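Local atomic coordinates of glycoside hydrolase family 81 (Clostridium thermocellum, PDB entry 6FOP), a protein that takes part in the degradation of beta-1,3-glucans by the cellulosome, probably by hydrolysing the beta-1,3 linkages of polysaccharides such as laminarin. Residues Q429-L432 against W437-R440; W507-G512 against Y687-S692; V205-D208 against S212-T215. All blocks are in the same frame, centred on the assembly; numbering follows the deposited sequence.

Contact 1: residues Q429-L432 against W437-R440; sequences QIAL and WASR
Ile430 lays two of its carbons on one and the same face of the Trp437 indole, and this aromatic contact carries much of the meeting between 429-432 and 437-440. The delta methyl makes the CH-pi part: Ile430 CD1 stands 4.1 Å from the centroid of the six-membered ring of Trp437, only 14° from the ring normal, and thus well over that ring. The gamma methyl sits nearer the rim, with Ile430 CG2 at 3.5 Å from Trp437 CE3. This double seat follows from the torsions: Ile430 CG1 lies beside the backbone N (chi1 -63°) and the chain then runs on extended, so that CD1 comes over the six-membered ring while CG2 settles near CE3 and CD2.

The connection is a tight helix-to-helix turn. Helix 416-433 ends, the short, weakly bonded helix 435-438 folds back beside its last turns, and helix 440-455 follows, all within the C-terminal catalytic domain of the family, an (alpha/alpha)6 barrel. Ser439 stands at the N-cap of that next helix, its OG making a weak bond to Asn442 N.

Purely aliphatic packing supplies the second part. Ala431 CB and Ala438 CB stand just 3.4 Å apart, closer than usual for two methyl carbons, and Ala431 and Ala438 bring the backbones to a CA-CA separation of 5.1 Å. Trp507 of helix 494-511 touches both alanines.

Trp437 NE1 is hydrogen-bonded to Glu377 OE2, which helps fix how the indole is turned against Ile430, while Lys373 and Leu376 of helix 362-379 touch both partners.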
ATOM      1  N   GLN A 429       7.634  14.763  14.702  1.00 13.16           N
ATOM      2  CA  GLN A 429       7.709  16.194  15.000  1.00 12.93           C
ATOM      3  C   GLN A 429       8.428  16.439  16.336  1.00 13.51           C
ATOM      4  O   GLN A 429       9.210  17.400  16.446  1.00 14.35           O
ATOM      5  CB  GLN A 429       6.327  16.813  15.001  1.00 12.91           C
ATOM      6  CG  GLN A 429       5.608  16.857  13.654  1.00 13.91           C
ATOM      7  CD  GLN A 429       6.323  17.663  12.592  1.00 13.43           C
ATOM      8  OE1 GLN A 429       7.216  18.455  12.889  1.00 14.49           O
ATOM      9  NE2 GLN A 429       5.948  17.471  11.335  1.00 13.91           N
ATOM     10  N   ILE A 430       8.186  15.591  17.339  1.00 13.74           N
ATOM     11  CA  ILE A 430       8.947  15.703  18.577  1.00 14.48           C
ATOM     12  C   ILE A 430      10.434  15.452  18.313  1.00 14.67           C
ATOM     13  O   ILE A 430      11.293  16.215  18.794  1.00 15.68           O
ATOM     14  CB  ILE A 430       8.408  14.798  19.685  1.00 15.20           C
ATOM     15  CG1 ILE A 430       6.993  15.194  20.056  1.00 16.26           C
ATOM     16  CG2 ILE A 430       9.315  14.831  20.904  1.00 15.76           C
ATOM     17  CD1 ILE A 430       6.270  14.164  20.849  1.00 18.54           C
ATOM     18  N   ALA A 431      10.746  14.400  17.561  1.00 14.68           N
ATOM     19  CA  ALA A 431      12.153  14.073  17.266  1.00 14.66           C
ATOM     20  C   ALA A 431      12.959  15.171  16.592  1.00 15.66           C
ATOM     21  O   ALA A 431      14.141  15.348  16.881  1.00 16.69           O
ATOM     22  CB  ALA A 431      12.220  12.792  16.459  1.00 16.01           C
ATOM     23  N   LEU A 432      12.297  15.938  15.727  1.00 14.34           N
ATOM     24  CA  LEU A 432      12.937  17.060  15.029  1.00 16.09           C
ATOM     25  C   LEU A 432      13.329  18.174  16.012  1.00 17.09           C
ATOM     26  O   LEU A 432      14.224  18.959  15.722  1.00 18.79           O
ATOM     27  CB  LEU A 432      12.000  17.627  13.952  1.00 16.03           C
ATOM     28  CG  LEU A 432      11.822  16.714  12.748  1.00 15.71           C
ATOM     29  CD1 LEU A 432      10.598  17.135  11.932  1.00 16.40           C
ATOM     30  CD2 LEU A 432      13.079  16.709  11.887  1.00 17.03           C
ATOM     31  N   TRP A 437      14.452  13.034  23.726  1.00 19.01           N
ATOM     32  CA  TRP A 437      13.173  12.313  23.862  1.00 17.57           C
ATOM     33  C   TRP A 437      13.059  11.126  22.881  1.00 17.97           C
ATOM     34  O   TRP A 437      12.599  10.035  23.221  1.00 18.23           O
ATOM     35  CB  TRP A 437      12.014  13.285  23.597  1.00 17.63           C
ATOM     36  CG  TRP A 437      10.656  12.758  23.911  1.00 15.98           C
ATOM     37  CD1 TRP A 437       9.963  12.930  25.075  1.00 18.01           C
ATOM     38  CD2 TRP A 437       9.790  11.998  23.047  1.00 15.75           C
ATOM     39  NE1 TRP A 437       8.754  12.331  25.002  1.00 16.89           N
ATOM     40  CE2 TRP A 437       8.625  11.721  23.783  1.00 16.22           C
ATOM     41  CE3 TRP A 437       9.902  11.514  21.737  1.00 16.52           C
ATOM     42  CZ2 TRP A 437       7.544  11.018  23.248  1.00 17.27           C
ATOM     43  CZ3 TRP A 437       8.827  10.788  21.209  1.00 17.07           C
ATOM     44  CH2 TRP A 437       7.670  10.559  21.958  1.00 17.52           C
ATOM     45  N   ALA A 438      13.505  11.366  21.658  1.00 17.59           N
ATOM     46  CA  ALA A 438      13.384  10.401  20.579  1.00 17.96           C
ATOM     47  C   ALA A 438      14.468   9.330  20.572  1.00 18.77           C
ATOM     48  O   ALA A 438      14.398   8.401  19.754  1.00 19.45           O
ATOM     49  CB  ALA A 438      13.387  11.137  19.242  1.00 18.65           C
ATOM     50  N   SER A 439      15.492   9.447  21.423  1.00 18.85           N
ATOM     51  CA  SER A 439      16.540   8.437  21.447  1.00 21.57           C
ATOM     52  C   SER A 439      15.962   7.044  21.779  1.00 20.82           C
ATOM     53  O   SER A 439      14.931   6.925  22.493  1.00 19.60           O
ATOM     54  CB  SER A 439      17.615   8.836  22.455  1.00 25.06           C
ATOM     55  OG  SER A 439      17.188   8.556  23.757  1.00 32.69           O
ATOM     56  N   ARG A 440      16.629   6.003  21.271  1.00 23.20           N
ATOM     57  CA  ARG A 440      16.199   4.614  21.510  1.00 25.99           C
ATOM     58  C   ARG A 440      16.085   4.255  22.989  1.00 25.53           C
ATOM     59  O   ARG A 440      15.186   3.505  23.361  1.00 28.23           O
ATOM     60  CB  ARG A 440      17.097   3.589  20.789  1.00 32.35           C
ATOM     61  CG  ARG A 440      16.711   3.353  19.338  1.00 37.80           C
ATOM     62  CD  ARG A 440      17.369   2.089  18.787  1.00 43.96           C
ATOM     63  NE  ARG A 440      16.896   0.902  19.502  1.00 51.72           N
ATOM     64  CZ  ARG A 440      15.715   0.299  19.317  1.00 49.57           C
ATOM     65  NH1 ARG A 440      14.840   0.741  18.415  1.00 51.83           N
ATOM     66  NH2 ARG A 440      15.398  -0.764  20.048  1.00 47.74           N
TER

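Contact 2: residues W507-G512 against Y687-S692; sequences WGEATG and YNASSS
The C-terminal end of helix 494-511 meets the turn that follows strand 681-688 through Glu509, Ala510 and Ala689. Ala689 points its CB at the helix, where Glu509 CG is the nearest carbon at 3.8 Å and Ala510 CA lies a little farther away. With CG anti to the backbone N (chi1 -175°) and a bend at chi2, Glu509 runs its methylene past this methyl and carries its carboxylate on toward the strand end.

That carboxylate is tied to the turn by water. Water 1 donates to Glu509 OE2 at 2.7 Å and accepts from Ala689 N, with a weak further bond to Tyr687 O; the other oxygen, Glu509 OE1, forms a salt bridge with Arg517. A second water lies between Ala510 O and Ala689 O, close enough to bridge the two carbonyls. The contact joins a helix of the family's C-terminal (alpha/alpha)6 domain to the four-stranded antiparallel sheet that includes strand 681-688.

The turn that presents Ala689 is an Asx turn. Asn688 OD1 accepts from Ser690 N at 2.9 Å, with the donor above the carbonyl plane, and from Ser690 OG at 2.7 Å, this one in the plane and on a lone pair. The amide's other end holds the chain farther on: Asn688 ND2 donates almost straight (169°) to Ser692 O. Asn688 ND2 also bonds to Val706 O, which ties the loop to strand 703-706.

On the helix side, a Schellman motif at Gly512, with positive phi, closes the last turn. Just before it, Thr511 OG1 donates to Trp507 O at 2.8 Å, while Thr511 N reaches the same oxygen from the opposite face of its carbonyl plane; Thr511 CG2 rests over the centre of the Trp507 ring.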
ATOM      1  N   TRP A 507      10.857  10.633  10.758  1.00 12.84           N
ATOM      2  CA  TRP A 507      11.478   9.988  11.912  1.00 14.27           C
ATOM      3  C   TRP A 507      12.901   9.538  11.634  1.00 14.50           C
ATOM      4  O   TRP A 507      13.810   9.774  12.411  1.00 15.02           O
ATOM      5  CB  TRP A 507      10.625   8.785  12.350  1.00 14.50           C
ATOM      6  CG  TRP A 507      11.231   8.042  13.479  1.00 14.84           C
ATOM      7  CD1 TRP A 507      12.004   6.916  13.399  1.00 15.68           C
ATOM      8  CD2 TRP A 507      11.177   8.379  14.868  1.00 15.38           C
ATOM      9  NE1 TRP A 507      12.431   6.537  14.646  1.00 16.90           N
ATOM     10  CE2 TRP A 507      11.952   7.422  15.563  1.00 15.78           C
ATOM     11  CE3 TRP A 507      10.558   9.405  15.599  1.00 15.94           C
ATOM     12  CZ2 TRP A 507      12.087   7.433  16.955  1.00 16.33           C
ATOM     13  CZ3 TRP A 507      10.710   9.421  16.963  1.00 15.81           C
ATOM     14  CH2 TRP A 507      11.470   8.442  17.629  1.00 16.04           C
ATOM     15  N   GLY A 508      13.091   8.866  10.512  1.00 14.40           N
ATOM     16  CA  GLY A 508      14.402   8.390  10.144  1.00 15.15           C
ATOM     17  C   GLY A 508      15.403   9.504   9.967  1.00 15.37           C
ATOM     18  O   GLY A 508      16.510   9.448  10.484  1.00 15.98           O
ATOM     19  N   GLU A 509      15.009  10.560   9.283  1.00 14.93           N
ATOM     20  CA  GLU A 509      15.926  11.658   9.101  1.00 16.19           C
ATOM     21  C   GLU A 509      16.182  12.388  10.423  1.00 16.29           C
ATOM     22  O   GLU A 509      17.324  12.735  10.720  1.00 17.56           O
ATOM     23  CB  GLU A 509      15.387  12.620   8.043  1.00 18.43           C
ATOM     24  CG  GLU A 509      16.322  13.762   7.682  1.00 19.93           C
ATOM     25  CD  GLU A 509      17.619  13.359   7.021  1.00 19.75           C
ATOM     26  OE1 GLU A 509      17.855  12.168   6.664  1.00 20.96           O
ATOM     27  OE2 GLU A 509      18.455  14.253   6.861  1.00 23.36           O
ATOM     28  N   ALA A 510      15.142  12.579  11.237  1.00 15.51           N
ATOM     29  CA  ALA A 510      15.312  13.283  12.521  1.00 15.71           C
ATOM     30  C   ALA A 510      16.243  12.548  13.471  1.00 16.00           C
ATOM     31  O   ALA A 510      16.948  13.168  14.261  1.00 17.55           O
ATOM     32  CB  ALA A 510      13.976  13.478  13.201  1.00 16.85           C
ATOM     33  N   THR A 511      16.214  11.218  13.425  1.00 16.17           N
ATOM     34  CA  THR A 511      17.012  10.400  14.337  1.00 18.12           C
ATOM     35  C   THR A 511      18.325   9.936  13.733  1.00 17.47           C
ATOM     36  O   THR A 511      19.091   9.219  14.390  1.00 21.41           O
ATOM     37  CB  THR A 511      16.204   9.196  14.852  1.00 17.72           C
ATOM     38  OG1 THR A 511      15.820   8.369  13.752  1.00 17.49           O
ATOM     39  CG2 THR A 511      14.953   9.636  15.633  1.00 19.02           C
ATOM     40  N   GLY A 512      18.627  10.357  12.504  1.00 17.96           N
ATOM     41  CA  GLY A 512      19.860   9.933  11.832  1.00 19.86           C
ATOM     42  C   GLY A 512      19.934   8.468  11.451  1.00 19.38           C
ATOM     43  O   GLY A 512      21.032   7.906  11.398  1.00 21.83           O
ATOM     44  N   TYR A 687      14.651  21.684   4.578  1.00 14.63           N
ATOM     45  CA  TYR A 687      14.811  21.494   6.000  1.00 16.50           C
ATOM     46  C   TYR A 687      16.053  20.654   6.232  1.00 14.78           C
ATOM     47  O   TYR A 687      16.205  19.570   5.647  1.00 15.77           O
ATOM     48  CB  TYR A 687      13.595  20.848   6.684  1.00 15.91           C
ATOM     49  CG  TYR A 687      13.783  20.901   8.186  1.00 16.55           C
ATOM     50  CD1 TYR A 687      13.591  22.090   8.877  1.00 17.62           C
ATOM     51  CD2 TYR A 687      14.269  19.829   8.905  1.00 15.94           C
ATOM     52  CE1 TYR A 687      13.844  22.186  10.224  1.00 19.08           C
ATOM     53  CE2 TYR A 687      14.522  19.928  10.272  1.00 17.69           C
ATOM     54  CZ  TYR A 687      14.299  21.114  10.927  1.00 18.96           C
ATOM     55  OH  TYR A 687      14.554  21.237  12.276  1.00 22.34           O
ATOM     56  N   ASN A 688      16.955  21.138   7.074  1.00 15.58           N
ATOM     57  CA  ASN A 688      18.133  20.387   7.500  1.00 16.19           C
ATOM     58  C   ASN A 688      17.904  19.860   8.894  1.00 16.79           C
ATOM     59  O   ASN A 688      17.972  20.621   9.860  1.00 17.89           O
ATOM     60  CB  ASN A 688      19.364  21.301   7.447  1.00 17.30           C
ATOM     61  CG  ASN A 688      20.647  20.618   7.869  1.00 18.71           C
ATOM     62  OD1 ASN A 688      20.680  19.422   8.216  1.00 20.31           O
ATOM     63  ND2 ASN A 688      21.731  21.386   7.834  1.00 20.03           N
ATOM     64  N   ALA A 689      17.668  18.557   9.002  1.00 17.25           N
ATOM     65  CA  ALA A 689      17.435  17.904  10.280  1.00 17.49           C
ATOM     66  C   ALA A 689      18.732  17.423  10.945  1.00 18.74           C
ATOM     67  O   ALA A 689      18.679  16.818  12.006  1.00 21.20           O
ATOM     68  CB  ALA A 689      16.487  16.737  10.100  1.00 19.22           C
ATOM     69  N   SER A 690      19.873  17.656  10.318  1.00 19.73           N
ATOM     70  CA  SER A 690      21.160  17.191  10.864  1.00 21.66           C
ATOM     71  C   SER A 690      21.793  18.259  11.736  1.00 22.13           C
ATOM     72  O   SER A 690      21.355  19.414  11.740  1.00 21.92           O
ATOM     73  CB  SER A 690      22.110  16.801   9.734  1.00 22.89           C
ATOM     74  OG  SER A 690      22.760  17.921   9.178  1.00 23.34           O
ATOM     75  N   SER A 691      22.865  17.878  12.426  1.00 24.04           N
ATOM     76  CA  SER A 691      23.599  18.787  13.291  1.00 25.20           C
ATOM     77  C   SER A 691      24.744  19.521  12.600  1.00 25.95           C
ATOM     78  O   SER A 691      25.476  20.257  13.266  1.00 30.08           O
ATOM     79  CB  SER A 691      24.124  18.028  14.508  1.00 27.62           C
ATOM     80  OG  SER A 691      23.027  17.639  15.312  1.00 30.51           O
ATOM     81  N   SER A 692      24.899  19.334  11.292  1.00 26.66           N
ATOM     82  CA  SER A 692      25.909  20.052  10.491  1.00 28.83           C
ATOM     83  C   SER A 692      25.214  20.866   9.410  1.00 25.73           C
ATOM     84  O   SER A 692      24.172  20.449   8.879  1.00 24.83           O
ATOM     85  CB  SER A 692      26.845  19.059   9.792  1.00 31.67           C
ATOM     86  OG  SER A 692      27.451  18.173  10.708  1.00 38.05           O
TER
HETATM   87  O   HOH W   1      17.812  16.858   6.717  1.00 18.56           O
HETATM   88  O   HOH W   2      16.736  16.178  13.897  1.00 25.77           O

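Contact 3: residues V205-D208 against S212-T215; sequences VLPD and STLT
Asp208 and Thr213 approach each other from opposite directions and meet in a short hydrogen bond. Thr213 OG1 donates to Asp208 OD2 at 2.7 Å, on the syn lone pair, the side facing the carboxylate's other oxygen. To reach this position the aspartate holds CG between its backbone N and carbonyl carbon (chi1 63°). Thr210 OG1 lies within hydrogen-bonding reach of both Asp208 OD1 and Thr213 OG1 and completes a polar cluster within the turn, although its single proton can serve only one of them at a time.

The other branch of the threonine faces the proline. Thr213 CG2, placed anti to the backbone N, comes within 3.7 Å of Pro207 CD, and Tyr279 packs against both residues. One step away, Leu206 and Leu214 cross at an angle and touch through their delta methyls, Leu206 CD1 to Leu214 CD1 at 3.9 Å; Phe154 touches Leu206, while Tyr155 and Phe175 touch Leu214.

The Thr213-Asp208 bond and the leucine pair together hold helix 211-220 against the end of strand 200-206, a strand-to-helix connection at the end of an inner strand of the eight-stranded antiparallel sheet in the N-terminal beta-sandwich domain of the family.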
ATOM      1  N   VAL A 205      -2.100 -18.761 -17.963  1.00 14.10           N
ATOM      2  CA  VAL A 205      -3.038 -18.033 -18.805  1.00 14.15           C
ATOM      3  C   VAL A 205      -2.260 -17.430 -19.983  1.00 14.99           C
ATOM      4  O   VAL A 205      -1.207 -16.815 -19.801  1.00 15.52           O
ATOM      5  CB  VAL A 205      -3.848 -16.969 -18.043  1.00 14.82           C
ATOM      6  CG1 VAL A 205      -2.972 -15.913 -17.357  1.00 15.35           C
ATOM      7  CG2 VAL A 205      -4.853 -16.298 -18.977  1.00 16.01           C
ATOM      8  N   LEU A 206      -2.742 -17.710 -21.190  1.00 15.77           N
ATOM      9  CA  LEU A 206      -2.058 -17.343 -22.424  1.00 16.08           C
ATOM     10  C   LEU A 206      -2.733 -16.143 -23.041  1.00 17.15           C
ATOM     11  O   LEU A 206      -3.930 -15.977 -22.902  1.00 19.17           O
ATOM     12  CB  LEU A 206      -2.127 -18.517 -23.407  1.00 16.65           C
ATOM     13  CG  LEU A 206      -1.554 -19.825 -22.880  1.00 16.76           C
ATOM     14  CD1 LEU A 206      -1.869 -20.968 -23.845  1.00 18.96           C
ATOM     15  CD2 LEU A 206      -0.063 -19.731 -22.634  1.00 18.05           C
ATOM     16  N   PRO A 207      -1.969 -15.342 -23.794  1.00 17.06           N
ATOM     17  CA  PRO A 207      -2.530 -14.163 -24.426  1.00 18.80           C
ATOM     18  C   PRO A 207      -3.217 -14.461 -25.762  1.00 19.90           C
ATOM     19  O   PRO A 207      -3.865 -13.571 -26.318  1.00 23.93           O
ATOM     20  CB  PRO A 207      -1.300 -13.266 -24.652  1.00 21.41           C
ATOM     21  CG  PRO A 207      -0.165 -14.228 -24.749  1.00 19.92           C
ATOM     22  CD  PRO A 207      -0.499 -15.369 -23.836  1.00 19.11           C
ATOM     23  N   ASP A 208      -3.071 -15.678 -26.281  1.00 19.73           N
ATOM     24  CA  ASP A 208      -3.673 -16.039 -27.572  1.00 21.18           C
ATOM     25  C   ASP A 208      -3.696 -17.560 -27.667  1.00 20.88           C
ATOM     26  O   ASP A 208      -3.195 -18.231 -26.774  1.00 20.71           O
ATOM     27  CB  ASP A 208      -2.900 -15.383 -28.748  1.00 21.88           C
ATOM     28  CG  ASP A 208      -1.470 -15.849 -28.857  1.00 22.62           C
ATOM     29  OD1 ASP A 208      -1.275 -17.048 -29.106  1.00 21.90           O
ATOM     30  OD2 ASP A 208      -0.532 -15.023 -28.667  1.00 23.48           O
ATOM     31  N   SER A 212       2.706 -21.070 -31.540  1.00 21.81           N
ATOM     32  CA  SER A 212       3.938 -20.342 -31.257  1.00 22.99           C
ATOM     33  C   SER A 212       3.972 -19.771 -29.813  1.00 20.61           C
ATOM     34  O   SER A 212       4.955 -19.922 -29.097  1.00 19.71           O
ATOM     35  CB  SER A 212       4.141 -19.214 -32.279  1.00 26.77           C
ATOM     36  OG  SER A 212       5.317 -18.498 -31.943  1.00 33.96           O
ATOM     37  N   THR A 213       2.869 -19.155 -29.398  1.00 19.47           N
ATOM     38  CA  THR A 213       2.757 -18.647 -28.048  1.00 18.34           C
ATOM     39  C   THR A 213       2.800 -19.759 -27.024  1.00 17.01           C
ATOM     40  O   THR A 213       3.540 -19.663 -26.037  1.00 16.64           O
ATOM     41  CB  THR A 213       1.510 -17.783 -27.910  1.00 19.45           C
ATOM     42  OG1 THR A 213       1.666 -16.646 -28.772  1.00 19.93           O
ATOM     43  CG2 THR A 213       1.282 -17.328 -26.462  1.00 19.48           C
ATOM     44  N   LEU A 214       2.062 -20.830 -27.270  1.00 17.38           N
ATOM     45  CA  LEU A 214       2.053 -21.962 -26.344  1.00 17.33           C
ATOM     46  C   LEU A 214       3.450 -22.542 -26.181  1.00 17.01           C
ATOM     47  O   LEU A 214       3.853 -22.877 -25.072  1.00 17.90           O
ATOM     48  CB  LEU A 214       1.086 -23.020 -26.841  1.00 17.81           C
ATOM     49  CG  LEU A 214       0.959 -24.282 -25.997  1.00 18.27           C
ATOM     50  CD1 LEU A 214       0.425 -23.976 -24.598  1.00 20.55           C
ATOM     51  CD2 LEU A 214       0.047 -25.270 -26.709  1.00 19.08           C
ATOM     52  N   THR A 215       4.207 -22.618 -27.278  1.00 17.40           N
ATOM     53  CA  THR A 215       5.574 -23.145 -27.230  1.00 18.04           C
ATOM     54  C   THR A 215       6.449 -22.278 -26.328  1.00 17.15           C
ATOM     55  O   THR A 215       7.246 -22.787 -25.548  1.00 18.18           O
ATOM     56  CB  THR A 215       6.168 -23.203 -28.653  1.00 19.80           C
ATOM     57  OG1 THR A 215       5.337 -24.035 -29.481  1.00 24.07           O
ATOM     58  CG2 THR A 215       7.550 -23.749 -28.643  1.00 22.39           C
TER

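Overall arrangement
Contacts 1 and 2 are neighbours, their centres 10 Å apart, and helix 494-511 joins them directly. Ala431 CB lies 3.7 Å from Trp507 CZ3, and Leu432 CD2 lies 3.6 Å from Ala510 CB, so the helix that meets the strand end in contact 2 also backs the helical turn of contact 1. Contact 3 stands apart on the other side of the chain's centre, with centres about 56 Å from contact 1 and 53 Å from contact 2. Of the bound species, a calcium ion is about 12 Å from the Trp437 side chain, while a 2-methyl-2,4-pentanediol molecule, probably from the crystallisation liquor, lies about 4 Å from that of Leu214.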